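Caspase recruitment domain-containing protein 19 (PDB 4FH0) associates with BCL10 through its caspase recruitment domain, the part present here, and plays a role in inhibiting BCL10-induced activation of NF-kappa-B. Local coordinates at residues T6-T15 with Q71-Y82; L18-V29 with L59-M67. The protein carries 2 engineered substitutions. One frame throughout, in Å; residues are numbered along the deposited sequence.

Contact 1 of 2, residues T6-T15 with Q71-Y82; sequences TYCDRLVQDT and QRSGERDCQEFY. With SO4 (sulfate ion), chain C.
The Tyr82 ring carries the Arg10 guanidinium on one face, with CZ of Arg10 4.5 Å from the ring centroid. The planes lie 27° apart, a stacked cation-pi pair. At the ring's edge, Tyr82 OH donates to Asp14 OD2 at 2.6 Å, meeting the carboxylate on its anti side. The Tyr7 ring has the backbone of Gln79 over one face, Gln79 CA lying 3.9 Å from the centroid in a CH-pi contact. At the edge of the Tyr7 ring, Tyr7 OH donates to a sulfate oxygen. Arg10 NH1 and NH2 grip the same ion edge-on, while Arg10 NE bonds to Ser98. A leucine in place of Tyr82 would probably leave Asp14 OD2 without this donor and the Arg10 guanidinium without its flat support.

Glu75 bends at chi2 (71°), which turns its carboxylate to the start of helix 7-18. There OE2 accepts from Tyr7 N (2.7 Å) and OE1 from Cys8 N (3.1 Å). Cys8 and Cys78 can form a redox-active disulfide. In one of two Cys8 conformers, Cys8 SG lies 3.9 Å from Cys78 SG, too far for that bond. Leu11 is a knob among Gln71, Cys78, Phe81 and Tyr82. Helices 7-15 and 75-82 cross at 58°, their axes 8.5 Å apart, and Leu11 reaches on to Leu70 and the engineered Met67 of helix 59-73.

Contact 2 of 2, residues L18-V29 with L59-M67; sequences LTGHGRLSEQQV and LRVRLCDLM. Engineered in segment 59-67: Met67 (natural residue Leu). With SO4 (sulfate ion), chain D.
Thr19 and Leu24 pack on helix 59-73 in a caspase recruitment domain, a helical bundle of the death-fold superfamily. The 18-29 segment runs from the end of one bundle helix, through a type II turn at Gly20 to Arg23, into the next.

The apolar core centres on Leu63 and Leu59. Leu63 CD2 and Leu59 CD1 both meet Val29 CG2, each at 3.9 Å. With CG1 anti to the backbone N (chi1 171°), Val29 CG2 lies beside that N, anti to the carbonyl carbon, and faces both leucines from there. Leu24 CD1 touches both methyls of Leu63. Leu59 CD2 lies against the Leu24 carbonyl oxygen and Glu26 N. Further along, Thr19 CG2 sits against Cys64 SG, and Leu18 CD1 meets the selenium of Met67, an engineered residue, at 4.0 Å. Leu18 and Leu24 also pack on Leu85 of helix 75-88.

The ionic contact is a salt bridge at the start of helix 26-37. Arg62 grips Glu26 end-on: NH2 binds OE1 at 2.8 Å and NH1 binds OE2 at 3.0 Å. Both oxygens use their syn lone pairs, and the two flat groups are nearly coplanar, 21° apart. Arg62 is probably held in this orientation by further bonds from NE to Ala57 O and from NH1 to Phe52 O. Ser25 and Gln28 form a capping box at the same helix end.

Arg60 makes the remaining contacts. One is CH-pi: its CD lies over one face of the His21 ring, 3.8 Å from the centroid. The others are hydrogen bonds. Arg60 NE makes a weak one to Thr19 O. Thr19 OG1, already bonded to Thr15 O, also accepts from a water that Arg60 NH2 reaches at 3.0 Å.

Contacts 1 and 2 lie on opposite sides of the chain's centre, their own centres about 15 Å apart. Both use helix 59-73, and they meet in the shared core of the domain. The meeting point is Met67, an engineered selenomethionine in place of the natural leucine: its SE lies 3.7 Å from Leu11 CD1, and its CE lies 3.6 Å from Phe81 CE1. Leu11 CD1 also packs on Leu18 CD1 at 3.7 Å, within helix 7-18. A sulfate, probably from the crystallisation liquor, binds at contact 1, where His93 and Arg99 also hold it. A second is held by Arg23 and Arg95 beside contact 2, away from helix 59-73.

Contact 1 of 2, residues T6-T15 with Q71-Y82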
loop_
_atom_site.group_PDB
_atom_site.type_symbol
_atom_site.label_atom_id
_atom_site.label_comp_id
_atom_site.label_asym_id
_atom_site.label_seq_id
_atom_site.Cartn_x
_atom_site.Cartn_y
_atom_site.Cartn_z
ATOM N N THR A 6 -15.504 -6.035 1.391
ATOM C CA THR A 6 -14.449 -6.667 0.596
ATOM C C THR A 6 -13.147 -5.934 0.905
ATOM O O THR A 6 -13.174 -4.834 1.434
ATOM C CB THR A 6 -14.728 -6.575 -0.911
ATOM O OG1 THR A 6 -14.579 -5.221 -1.351
ATOM C CG2 THR A 6 -16.126 -7.089 -1.246
ATOM N N TYR A 7 -11.998 -6.530 0.603
ATOM C CA TYR A 7 -10.754 -5.807 0.812
ATOM C C TYR A 7 -10.675 -4.539 -0.015
ATOM O O TYR A 7 -10.052 -3.588 0.423
ATOM C CB TYR A 7 -9.539 -6.671 0.513
ATOM C CG TYR A 7 -9.177 -7.575 1.648
ATOM C CD1 TYR A 7 -8.503 -7.079 2.747
ATOM C CD2 TYR A 7 -9.482 -8.916 1.617
ATOM C CE1 TYR A 7 -8.153 -7.855 3.778
ATOM C CE2 TYR A 7 -9.125 -9.744 2.676
ATOM C CZ TYR A 7 -8.458 -9.188 3.760
ATOM O OH TYR A 7 -8.071 -9.954 4.828
ATOM N N CYS A 8 -11.244 -4.518 -1.217
ATOM C CA CYS A 8 -11.329 -3.309 -2.061
ATOM C C CYS A 8 -12.114 -2.228 -1.351
ATOM O O CYS A 8 -11.742 -1.067 -1.316
ATOM C CB CYS A 8 -12.024 -3.591 -3.397
ATOM S SG CYS A 8 -11.098 -4.618 -4.542
ATOM N N ASP A 9 -13.260 -2.612 -0.795
ATOM C CA ASP A 9 -14.057 -1.634 -0.039
ATOM C C ASP A 9 -13.288 -1.108 1.167
ATOM O O ASP A 9 -13.310 0.091 1.456
ATOM C CB ASP A 9 -15.384 -2.214 0.481
ATOM C CG ASP A 9 -16.306 -2.662 -0.595
ATOM O OD1 ASP A 9 -16.462 -1.941 -1.603
ATOM O OD2 ASP A 9 -16.889 -3.757 -0.400
ATOM N N ARG A 10 -12.579 -1.991 1.856
ATOM C CA ARG A 10 -11.793 -1.563 3.004
ATOM C C ARG A 10 -10.742 -0.552 2.568
ATOM O O ARG A 10 -10.547 0.485 3.211
ATOM C CB ARG A 10 -11.128 -2.764 3.686
ATOM C CG ARG A 10 -12.122 -3.655 4.401
ATOM C CD ARG A 10 -11.433 -4.775 5.173
ATOM N NE ARG A 10 -10.575 -4.226 6.207
ATOM C CZ ARG A 10 -9.576 -4.869 6.797
ATOM N NH1 ARG A 10 -9.293 -6.125 6.486
ATOM N NH2 ARG A 10 -8.861 -4.232 7.701
ATOM N N LEU A 11 -10.052 -0.841 1.473
ATOM C CA LEU A 11 -8.977 0.041 1.030
ATOM C C LEU A 11 -9.512 1.417 0.650
ATOM O O LEU A 11 -8.893 2.440 0.974
ATOM C CB LEU A 11 -8.177 -0.571 -0.120
ATOM C CG LEU A 11 -6.834 0.124 -0.366
ATOM C CD1 LEU A 11 -5.944 0.092 0.883
ATOM C CD2 LEU A 11 -6.121 -0.485 -1.547
ATOM N N VAL A 12 -10.647 1.451 -0.038
ATOM C CA VAL A 12 -11.273 2.727 -0.357
ATOM C C VAL A 12 -11.569 3.480 0.924
ATOM O O VAL A 12 -11.273 4.670 1.029
ATOM C CB VAL A 12 -12.558 2.517 -1.186
ATOM C CG1 VAL A 12 -13.437 3.788 -1.191
ATOM C CG2 VAL A 12 -12.197 2.086 -2.596
ATOM N N GLN A 13 -12.138 2.791 1.905
ATOM C CA GLN A 13 -12.467 3.429 3.174
ATOM C C GLN A 13 -11.218 3.977 3.868
ATOM O O GLN A 13 -11.231 5.095 4.359
ATOM C CB GLN A 13 -13.183 2.463 4.128
ATOM C CG GLN A 13 -13.584 3.128 5.435
ATOM C CD GLN A 13 -14.242 2.177 6.438
ATOM O OE1 GLN A 13 -14.536 1.019 6.130
ATOM N NE2 GLN A 13 -14.439 2.664 7.661
ATOM N N ASP A 14 -10.147 3.193 3.877
ATOM C CA ASP A 14 -8.936 3.524 4.612
ATOM C C ASP A 14 -7.989 4.484 3.911
ATOM O O ASP A 14 -7.014 4.920 4.517
ATOM C CB ASP A 14 -8.153 2.237 4.906
ATOM C CG ASP A 14 -8.817 1.356 5.940
ATOM O OD1 ASP A 14 -9.627 1.872 6.740
ATOM O OD2 ASP A 14 -8.505 0.144 5.986
ATOM N N THR A 15 -8.215 4.766 2.638
ATOM C CA THR A 15 -7.246 5.541 1.859
ATOM C C THR A 15 -6.919 6.927 2.416
ATOM O O THR A 15 -5.740 7.277 2.543
ATOM C CB THR A 15 -7.617 5.574 0.352
ATOM O OG1 THR A 15 -7.302 4.305 -0.224
ATOM C CG2 THR A 15 -6.830 6.631 -0.385
ATOM N N GLN A 71 -6.695 -0.439 -5.977
ATOM C CA GLN A 71 -8.152 -0.421 -6.091
ATOM C C GLN A 71 -8.614 -0.849 -7.474
ATOM O O GLN A 71 -9.645 -1.541 -7.603
ATOM C CB GLN A 71 -8.716 0.963 -5.733
ATOM C CG GLN A 71 -8.507 1.320 -4.257
ATOM C CD GLN A 71 -8.692 2.783 -3.925
ATOM O OE1 GLN A 71 -9.208 3.548 -4.712
ATOM N NE2 GLN A 71 -8.286 3.165 -2.730
ATOM N N ARG A 72 -7.888 -0.446 -8.515
ATOM C CA ARG A 72 -8.300 -0.820 -9.878
ATOM C C ARG A 72 -7.967 -2.279 -10.210
ATOM O O ARG A 72 -8.633 -2.907 -11.046
ATOM C CB ARG A 72 -7.727 0.158 -10.931
ATOM C CG ARG A 72 -6.261 0.012 -11.314
ATOM C CD ARG A 72 -5.883 0.935 -12.506
ATOM N NE ARG A 72 -6.126 2.351 -12.212
ATOM C CZ ARG A 72 -5.215 3.221 -11.764
ATOM N NH1 ARG A 72 -3.962 2.851 -11.551
ATOM N NH2 ARG A 72 -5.569 4.475 -11.515
ATOM N N SER A 73 -6.984 -2.836 -9.542
ATOM C CA SER A 73 -6.476 -4.161 -9.793
ATOM C C SER A 73 -7.204 -5.228 -9.073
ATOM O O SER A 73 -6.954 -6.352 -9.330
ATOM C CB SER A 73 -5.016 -4.257 -9.381
ATOM O OG SER A 73 -4.220 -3.443 -10.130
ATOM N N GLY A 74 -8.029 -4.913 -8.121
ATOM C CA GLY A 74 -8.949 -5.877 -7.559
ATOM C C GLY A 74 -8.662 -6.455 -6.178
ATOM O O GLY A 74 -7.709 -6.088 -5.493
ATOM N N GLU A 75 -9.520 -7.392 -5.795
ATOM C CA GLU A 75 -9.614 -7.919 -4.435
ATOM C C GLU A 75 -8.324 -8.567 -3.948
ATOM O O GLU A 75 -7.872 -8.303 -2.831
ATOM C CB GLU A 75 -10.771 -8.925 -4.362
ATOM C CG GLU A 75 -11.047 -9.459 -2.977
ATOM C CD GLU A 75 -11.664 -8.432 -2.064
ATOM O OE1 GLU A 75 -11.848 -7.254 -2.480
ATOM O OE2 GLU A 75 -11.968 -8.811 -0.912
ATOM N N ARG A 76 -7.733 -9.418 -4.774
ATOM C CA ARG A 76 -6.526 -10.132 -4.367
ATOM C C ARG A 76 -5.397 -9.157 -4.055
ATOM O O ARG A 76 -4.621 -9.336 -3.111
ATOM C CB ARG A 76 -6.088 -11.101 -5.474
ATOM N N ASP A 77 -5.293 -8.118 -4.861
ATOM C CA ASP A 77 -4.228 -7.150 -4.703
ATOM C C ASP A 77 -4.445 -6.354 -3.428
ATOM O O ASP A 77 -3.495 -6.109 -2.697
ATOM C CB ASP A 77 -4.128 -6.267 -5.941
ATOM C CG ASP A 77 -3.609 -7.035 -7.149
ATOM O OD1 ASP A 77 -3.788 -8.267 -7.189
ATOM O OD2 ASP A 77 -2.991 -6.431 -8.026
ATOM N N CYS A 78 -5.611 -5.970 -3.154
ATOM C CA CYS A 78 -5.932 -5.233 -1.948
ATOM C C CYS A 78 -5.677 -6.114 -0.708
ATOM O O CYS A 78 -5.170 -5.640 0.294
ATOM C CB CYS A 78 -7.375 -4.734 -2.014
ATOM S SG CYS A 78 -7.643 -3.463 -3.294
ATOM N N GLN A 79 -6.052 -7.368 -0.769
ATOM C CA GLN A 79 -5.772 -8.295 0.326
ATOM C C GLN A 79 -4.273 -8.391 0.613
ATOM O O GLN A 79 -3.846 -8.327 1.769
ATOM C CB GLN A 79 -6.333 -9.675 -0.011
ATOM C CG GLN A 79 -6.073 -10.687 1.087
ATOM C CD GLN A 79 -6.831 -11.999 0.902
ATOM O OE1 GLN A 79 -7.367 -12.296 -0.167
ATOM N NE2 GLN A 79 -6.886 -12.783 1.961
ATOM N N GLU A 80 -3.467 -8.514 -0.438
ATOM C CA GLU A 80 -2.028 -8.600 -0.259
ATOM C C GLU A 80 -1.478 -7.316 0.336
ATOM O O GLU A 80 -0.555 -7.360 1.138
ATOM C CB GLU A 80 -1.336 -8.947 -1.581
ATOM C CG GLU A 80 -1.704 -10.318 -2.114
ATOM C CD GLU A 80 -1.267 -11.458 -1.196
ATOM O OE1 GLU A 80 -0.278 -11.313 -0.444
ATOM O OE2 GLU A 80 -1.915 -12.516 -1.238
ATOM N N PHE A 81 -2.025 -6.172 -0.060
ATOM C CA PHE A 81 -1.598 -4.924 0.539
ATOM C C PHE A 81 -1.823 -4.945 2.051
ATOM O O PHE A 81 -0.953 -4.537 2.813
ATOM C CB PHE A 81 -2.312 -3.723 -0.083
ATOM C CG PHE A 81 -2.025 -2.457 0.639
ATOM C CD1 PHE A 81 -0.829 -1.784 0.445
ATOM C CD2 PHE A 81 -2.937 -1.944 1.540
ATOM C CE1 PHE A 81 -0.559 -0.605 1.145
ATOM C CE2 PHE A 81 -2.646 -0.805 2.261
ATOM C CZ PHE A 81 -1.467 -0.125 2.054
ATOM N N TYR A 82 -2.997 -5.393 2.502
ATOM C CA TYR A 82 -3.259 -5.425 3.939
ATOM C C TYR A 82 -2.297 -6.346 4.660
ATOM O O TYR A 82 -1.875 -6.048 5.773
ATOM C CB TYR A 82 -4.704 -5.782 4.252
ATOM C CG TYR A 82 -5.604 -4.567 4.129
ATOM C CD1 TYR A 82 -6.279 -4.281 2.957
ATOM C CD2 TYR A 82 -5.749 -3.686 5.181
ATOM C CE1 TYR A 82 -7.074 -3.153 2.852
ATOM C CE2 TYR A 82 -6.559 -2.566 5.086
ATOM C CZ TYR A 82 -7.209 -2.290 3.923
ATOM O OH TYR A 82 -7.992 -1.152 3.798
HETATM S S SO4 C . -6.161 -7.615 7.774
HETATM O O1 SO4 C . -6.430 -6.173 7.772
HETATM O O2 SO4 C . -7.237 -8.309 7.075
HETATM O O3 SO4 C . -4.863 -7.900 7.176
HETATM O O4 SO4 C . -6.118 -8.092 9.170
#

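Contact 2 of 2, residues L18-V29 with L59-M67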
loop_
_atom_site.group_PDB
_atom_site.type_symbol
_atom_site.label_atom_id
_atom_site.label_comp_id
_atom_site.label_asym_id
_atom_site.label_seq_id
_atom_site.Cartn_x
_atom_site.Cartn_y
_atom_site.Cartn_z
ATOM N N LEU A 18 -4.652 6.337 5.476
ATOM C CA LEU A 18 -3.368 5.753 5.054
ATOM C C LEU A 18 -2.443 6.765 4.412
ATOM O O LEU A 18 -1.223 6.687 4.563
ATOM C CB LEU A 18 -3.602 4.599 4.050
ATOM C CG LEU A 18 -4.032 3.256 4.628
ATOM C CD1 LEU A 18 -4.589 2.392 3.513
ATOM C CD2 LEU A 18 -2.839 2.579 5.257
ATOM N N THR A 19 -3.022 7.699 3.668
ATOM C CA THR A 19 -2.242 8.667 2.890
ATOM C C THR A 19 -2.018 9.972 3.652
ATOM O O THR A 19 -1.354 10.871 3.166
ATOM C CB THR A 19 -2.893 8.964 1.536
ATOM O OG1 THR A 19 -4.207 9.505 1.726
ATOM C CG2 THR A 19 -2.975 7.689 0.677
ATOM N N GLY A 20 -2.552 10.085 4.860
ATOM C CA GLY A 20 -2.309 11.282 5.649
ATOM C C GLY A 20 -0.847 11.430 5.999
ATOM O O GLY A 20 -0.178 10.447 6.307
ATOM N N HIS A 21 -0.340 12.657 5.984
ATOM C CA HIS A 21 1.066 12.861 6.280
ATOM C C HIS A 21 1.415 12.325 7.648
ATOM O O HIS A 21 0.679 12.555 8.607
ATOM C CB HIS A 21 1.420 14.338 6.235
ATOM C CG HIS A 21 1.324 14.929 4.876
ATOM N ND1 HIS A 21 0.276 15.734 4.494
ATOM C CD2 HIS A 21 2.123 14.803 3.791
ATOM C CE1 HIS A 21 0.456 16.113 3.242
ATOM N NE2 HIS A 21 1.571 15.565 2.795
ATOM N N GLY A 22 2.537 11.608 7.723
ATOM C CA GLY A 22 3.020 11.036 8.965
ATOM C C GLY A 22 2.558 9.606 9.219
ATOM O O GLY A 22 3.103 8.911 10.061
ATOM N N ARG A 23 1.581 9.123 8.485
ATOM C CA ARG A 23 1.053 7.797 8.793
ATOM C C ARG A 23 2.002 6.673 8.377
ATOM O O ARG A 23 2.206 5.727 9.141
ATOM C CB ARG A 23 -0.335 7.670 8.208
ATOM C CG ARG A 23 -1.337 8.662 8.947
ATOM C CD ARG A 23 -2.165 7.879 9.817
ATOM N NE ARG A 23 -2.953 8.659 10.761
ATOM C CZ ARG A 23 -3.989 9.439 10.466
ATOM N NH1 ARG A 23 -4.352 9.686 9.213
ATOM N NH2 ARG A 23 -4.654 9.992 11.464
ATOM N N LEU A 24 2.585 6.794 7.190
ATOM C CA LEU A 24 3.561 5.843 6.710
ATOM C C LEU A 24 4.846 6.589 6.388
ATOM O O LEU A 24 4.835 7.665 5.783
ATOM C CB LEU A 24 3.050 5.119 5.468
ATOM C CG LEU A 24 2.001 4.050 5.732
ATOM C CD1 LEU A 24 1.321 3.658 4.441
ATOM C CD2 LEU A 24 2.652 2.844 6.387
ATOM N N SER A 25 5.960 6.012 6.805
ATOM C CA SER A 25 7.267 6.547 6.459
ATOM C C SER A 25 7.771 5.983 5.145
ATOM O O SER A 25 7.288 4.955 4.670
ATOM C CB SER A 25 8.280 6.216 7.534
ATOM O OG SER A 25 8.553 4.834 7.519
ATOM N N GLU A 26 8.801 6.622 4.598
ATOM C CA GLU A 26 9.410 6.126 3.383
ATOM C C GLU A 26 9.895 4.689 3.574
ATOM O O GLU A 26 9.699 3.850 2.699
ATOM C CB GLU A 26 10.560 7.029 2.946
ATOM C CG GLU A 26 11.229 6.602 1.652
ATOM C CD GLU A 26 10.378 6.893 0.441
ATOM O OE1 GLU A 26 9.899 8.032 0.329
ATOM O OE2 GLU A 26 10.171 5.985 -0.401
ATOM N N GLN A 27 10.548 4.412 4.701
ATOM C CA GLN A 27 11.043 3.054 4.919
ATOM C C GLN A 27 9.906 2.057 4.966
ATOM O O GLN A 27 10.039 0.971 4.429
ATOM C CB GLN A 27 11.889 2.961 6.188
ATOM C CG GLN A 27 13.199 3.724 6.103
ATOM C CD GLN A 27 14.229 3.072 5.159
ATOM O OE1 GLN A 27 13.996 2.006 4.605
ATOM N NE2 GLN A 27 15.385 3.717 5.001
ATOM N N GLN A 28 8.795 2.393 5.616
ATOM C CA GLN A 28 7.675 1.446 5.650
ATOM C C GLN A 28 7.116 1.211 4.257
ATOM O O GLN A 28 6.833 0.078 3.878
ATOM C CB GLN A 28 6.569 1.941 6.597
ATOM C CG GLN A 28 6.960 1.936 8.073
ATOM C CD GLN A 28 5.932 2.658 8.926
ATOM O OE1 GLN A 28 5.507 3.753 8.607
ATOM N NE2 GLN A 28 5.513 2.027 10.015
ATOM N N VAL A 29 6.915 2.288 3.511
ATOM C CA VAL A 29 6.376 2.159 2.174
ATOM C C VAL A 29 7.323 1.328 1.302
ATOM O O VAL A 29 6.897 0.483 0.507
ATOM C CB VAL A 29 6.094 3.541 1.552
ATOM C CG1 VAL A 29 5.730 3.409 0.073
ATOM C CG2 VAL A 29 4.990 4.237 2.366
ATOM N N LEU A 59 6.259 11.313 -1.307
ATOM C CA LEU A 59 5.753 10.055 -0.789
ATOM C C LEU A 59 4.227 9.999 -0.844
ATOM O O LEU A 59 3.668 8.977 -1.236
ATOM C CB LEU A 59 6.275 9.838 0.626
ATOM C CG LEU A 59 5.810 8.546 1.264
ATOM C CD1 LEU A 59 6.299 7.345 0.497
ATOM C CD2 LEU A 59 6.320 8.515 2.687
ATOM N N ARG A 60 3.551 11.093 -0.488
ATOM C CA ARG A 60 2.090 11.058 -0.472
ATOM C C ARG A 60 1.527 10.830 -1.888
ATOM O O ARG A 60 0.546 10.095 -2.063
ATOM C CB ARG A 60 1.494 12.322 0.145
ATOM C CG ARG A 60 -0.036 12.345 0.176
ATOM C CD ARG A 60 -0.589 13.300 1.252
ATOM N NE ARG A 60 -2.041 13.170 1.436
ATOM C CZ ARG A 60 -2.947 13.772 0.671
ATOM N NH1 ARG A 60 -2.562 14.552 -0.336
ATOM N NH2 ARG A 60 -4.243 13.592 0.901
ATOM N N VAL A 61 2.141 11.460 -2.889
ATOM C CA VAL A 61 1.694 11.300 -4.266
ATOM C C VAL A 61 1.876 9.841 -4.690
ATOM O O VAL A 61 0.959 9.238 -5.267
ATOM C CB VAL A 61 2.441 12.265 -5.211
ATOM C CG1 VAL A 61 2.226 11.875 -6.693
ATOM C CG2 VAL A 61 1.969 13.680 -4.957
ATOM N N ARG A 62 3.045 9.267 -4.403
ATOM C CA ARG A 62 3.296 7.869 -4.718
ATOM C C ARG A 62 2.305 6.963 -3.991
ATOM O O ARG A 62 1.799 6.015 -4.583
ATOM C CB ARG A 62 4.738 7.507 -4.391
ATOM C CG ARG A 62 5.714 8.077 -5.387
ATOM C CD ARG A 62 7.130 7.711 -5.043
ATOM N NE ARG A 62 7.716 8.538 -3.998
ATOM C CZ ARG A 62 8.334 8.099 -2.905
ATOM N NH1 ARG A 62 8.379 6.808 -2.619
ATOM N NH2 ARG A 62 8.891 8.982 -2.076
ATOM N N LEU A 63 2.002 7.258 -2.734
ATOM C CA LEU A 63 1.057 6.412 -1.991
ATOM C C LEU A 63 -0.337 6.493 -2.573
ATOM O O LEU A 63 -1.015 5.488 -2.692
ATOM C CB LEU A 63 0.996 6.791 -0.519
ATOM C CG LEU A 63 1.957 6.092 0.388
ATOM C CD1 LEU A 63 1.801 6.722 1.763
ATOM C CD2 LEU A 63 1.653 4.591 0.412
ATOM N N CYS A 64 -0.793 7.700 -2.886
ATOM C CA CYS A 64 -2.109 7.843 -3.474
ATOM C C CYS A 64 -2.170 7.090 -4.798
ATOM O O CYS A 64 -3.185 6.474 -5.118
ATOM C CB CYS A 64 -2.444 9.314 -3.694
ATOM S SG CYS A 64 -2.758 10.268 -2.178
ATOM N N ASP A 65 -1.097 7.151 -5.579
ATOM C CA ASP A 65 -1.068 6.429 -6.848
ATOM C C ASP A 65 -1.060 4.919 -6.611
ATOM O O ASP A 65 -1.691 4.177 -7.340
ATOM C CB ASP A 65 0.127 6.857 -7.709
ATOM C CG ASP A 65 -0.028 8.243 -8.269
ATOM O OD1 ASP A 65 -1.138 8.807 -8.202
ATOM O OD2 ASP A 65 0.985 8.764 -8.776
ATOM N N LEU A 66 -0.369 4.467 -5.570
ATOM C CA LEU A 66 -0.382 3.046 -5.224
ATOM C C LEU A 66 -1.794 2.620 -4.838
ATOM O O LEU A 66 -2.269 1.563 -5.259
ATOM C CB LEU A 66 0.611 2.756 -4.097
ATOM C CG LEU A 66 0.629 1.293 -3.640
ATOM C CD1 LEU A 66 1.006 0.342 -4.735
ATOM C CD2 LEU A 66 1.577 1.139 -2.447
HETATM N N MSE A 67 -2.471 3.433 -4.034
HETATM C CA MSE A 67 -3.834 3.087 -3.657
HETATM C C MSE A 67 -4.737 2.977 -4.869
HETATM O O MSE A 67 -5.528 2.049 -4.956
HETATM C CB MSE A 67 -4.425 4.108 -2.691
HETATM C CG MSE A 67 -3.658 4.269 -1.401
HETATM SE SE MSE A 67 -3.483 2.600 -0.372
HETATM C CE MSE A 67 -1.614 2.259 -0.732
HETATM S S SO4 D . -1.649 9.973 13.972
HETATM O O1 SO4 D . -3.104 9.966 14.016
HETATM O O2 SO4 D . -1.159 8.954 13.020
HETATM O O3 SO4 D . -1.237 11.269 13.431
HETATM O O4 SO4 D . -1.062 9.784 15.292
HETATM O O HOH W 1 -4.973 12.157 3.393
#